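Long-range contact in beta-N-acetylhexosaminidase (PDB 5BZA), which probably hydrolyses terminal non-reducing N-acetyl-D-hexosamine residues in N-acetyl-beta-D-hexosaminides, as a member of glycosyl hydrolase family 3: residues L72-P76 / M98-M103. Residues are numbered along the deposited sequence; the frame is centred on the assembly and turned at random.
Sequences LKYVP and MAGRIM
V75 sets its two methyl groups against four residues of helix 89-106. V75 CG1, anti to the backbone N (chi1 -179°), touches A99 CB at 3.9 Å and also meets the terminal methyl of M98. V75 CG2 lies 4.1 Å from I102 CG2, with CE of M103 close by. Helical spacing brings M98, A99, I102 and M103 onto one side of the helix.

Packing is close at P76 too. The M98 chain bends at its last torsion (chi3 76°), which turns CE onto the proline ring. M98 CE is 3.6 Å from P76 CG. I102 CD1 reaches the CD corner of the same ring, 3.7 Å from P76 CD. I102 also rests on Y74, where I102 CD1 is 3.7 Å from Y74 O. At the other end, L72 crosses the extended chain of M103 at about a right angle, and L72 CD1 sits 3.7 Å from M103 CG.

A type I turn from L72 to V75 shapes the loop, closed by a hydrogen bond from V75 N to L72 O. In contrast to the buried V75 and P76, K73 within this turn is exposed and takes no part. Its CG lies over one face of the Y74 ring, which leads away from the helix, and the Y74 hydroxyl is hydrogen-bonded to E42. R101 is partly exposed and turns from the loop to hydrogen-bond T105 of the second subunit.

The contact packs the loop after strand 59-62 onto helix 89-106 in the N-terminal TIM-barrel-type domain, away from the metal-binding sites. With V75 cut back to an alanine, both methyls go, and a gap is likely to open between A99 and I102, leaving the ends of M98 and M103 less firmly packed. No hydrogen bond joins the two segments, so their mutual fit rests on apolar burial and shape.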
loop_
_atom_site.group_PDB
_atom_site.type_symbol
_atom_site.label_atom_id
_atom_site.label_comp_id
_atom_site.label_asym_id
_atom_site.label_seq_id
_atom_site.Cartn_x
_atom_site.Cartn_y
_atom_site.Cartn_z
ATOM N N LEU B 72 -0.424 -5.142 6.153
ATOM C CA LEU B 72 -0.971 -4.465 4.991
ATOM C C LEU B 72 0.117 -3.641 4.309
ATOM O O LEU B 72 0.591 -2.636 4.845
ATOM C CB LEU B 72 -2.140 -3.565 5.384
ATOM C CG LEU B 72 -3.394 -4.207 5.981
ATOM C CD1 LEU B 72 -4.486 -3.167 6.296
ATOM C CD2 LEU B 72 -3.912 -5.313 5.050
ATOM N N LYS B 73 0.497 -4.045 3.092
ATOM C CA LYS B 73 1.532 -3.292 2.408
ATOM C C LYS B 73 1.010 -1.914 2.003
ATOM O O LYS B 73 1.800 -1.011 1.719
ATOM C CB LYS B 73 2.032 -4.027 1.188
ATOM C CG LYS B 73 1.085 -3.995 0.020
ATOM C CD LYS B 73 1.792 -4.605 -1.148
ATOM C CE LYS B 73 0.986 -4.530 -2.403
ATOM N NZ LYS B 73 1.810 -5.212 -3.421
ATOM N N TYR B 74 -0.319 -1.793 1.947
ATOM C CA TYR B 74 -1.011 -0.554 1.582
ATOM C C TYR B 74 -0.847 0.588 2.573
ATOM O O TYR B 74 -0.856 1.765 2.178
ATOM C CB TYR B 74 -2.483 -0.872 1.409
ATOM C CG TYR B 74 -2.664 -2.143 0.587
ATOM C CD1 TYR B 74 -2.402 -2.143 -0.813
ATOM C CD2 TYR B 74 -3.059 -3.348 1.195
ATOM C CE1 TYR B 74 -2.537 -3.298 -1.552
ATOM C CE2 TYR B 74 -3.227 -4.506 0.444
ATOM C CZ TYR B 74 -2.953 -4.474 -0.924
ATOM O OH TYR B 74 -3.097 -5.617 -1.664
ATOM N N VAL B 75 -0.677 0.237 3.860
ATOM C CA VAL B 75 -0.432 1.219 4.892
ATOM C C VAL B 75 1.053 1.453 5.036
ATOM O O VAL B 75 1.817 0.508 5.220
ATOM C CB VAL B 75 -0.990 0.758 6.278
ATOM C CG1 VAL B 75 -0.729 1.839 7.338
ATOM C CG2 VAL B 75 -2.464 0.500 6.174
ATOM N N PRO B 76 1.484 2.707 4.922
ATOM C CA PRO B 76 2.927 2.924 5.140
ATOM C C PRO B 76 3.348 2.512 6.542
ATOM O O PRO B 76 2.608 2.695 7.510
ATOM C CB PRO B 76 3.142 4.430 4.931
ATOM C CG PRO B 76 1.772 5.030 4.670
ATOM C CD PRO B 76 0.745 3.913 4.522
ATOM N N MET B 98 -4.914 7.990 9.183
ATOM C CA MET B 98 -4.308 7.684 7.895
ATOM C C MET B 98 -4.521 6.195 7.591
ATOM O O MET B 98 -5.043 5.812 6.519
ATOM C CB MET B 98 -2.820 8.029 7.945
ATOM C CG MET B 98 -2.041 7.833 6.641
ATOM S SD MET B 98 -0.289 7.414 6.875
ATOM C CE MET B 98 -0.474 5.708 7.354
ATOM N N ALA B 99 -4.117 5.371 8.563
ATOM C CA ALA B 99 -4.162 3.926 8.440
ATOM C C ALA B 99 -5.593 3.463 8.263
ATOM O O ALA B 99 -5.901 2.629 7.396
ATOM C CB ALA B 99 -3.508 3.274 9.657
ATOM N N GLY B 100 -6.483 4.022 9.066
ATOM C CA GLY B 100 -7.865 3.646 8.992
ATOM C C GLY B 100 -8.483 4.049 7.651
ATOM O O GLY B 100 -9.325 3.350 7.100
ATOM N N ARG B 101 -8.095 5.204 7.155
ATOM C CA ARG B 101 -8.677 5.729 5.909
ATOM C C ARG B 101 -8.304 4.762 4.790
ATOM O O ARG B 101 -9.177 4.258 4.056
ATOM C CB ARG B 101 -8.189 7.158 5.641
ATOM C CG ARG B 101 -9.122 7.950 4.733
ATOM C CD ARG B 101 -8.808 9.466 4.728
ATOM N NE ARG B 101 -9.812 10.232 3.982
ATOM C CZ ARG B 101 -9.638 10.787 2.772
ATOM N NH1 ARG B 101 -8.466 10.705 2.127
ATOM N NH2 ARG B 101 -10.647 11.455 2.206
ATOM N N ILE B 102 -7.015 4.412 4.743
ATOM C CA ILE B 102 -6.538 3.441 3.776
ATOM C C ILE B 102 -7.246 2.073 3.888
ATOM O O ILE B 102 -7.739 1.547 2.868
ATOM C CB ILE B 102 -5.012 3.284 3.902
ATOM C CG1 ILE B 102 -4.320 4.582 3.474
ATOM C CG2 ILE B 102 -4.557 2.182 3.034
ATOM C CD1 ILE B 102 -2.806 4.590 3.623
ATOM N N MET B 103 -7.356 1.531 5.122
ATOM C CA MET B 103 -8.009 0.251 5.397
ATOM C C MET B 103 -9.457 0.252 4.932
ATOM O O MET B 103 -9.934 -0.697 4.267
ATOM C CB MET B 103 -7.983 -0.069 6.919
ATOM C CG MET B 103 -6.636 -0.403 7.502
ATOM S SD MET B 103 -6.520 -0.379 9.347
ATOM C CE MET B 103 -4.731 -0.523 9.509
#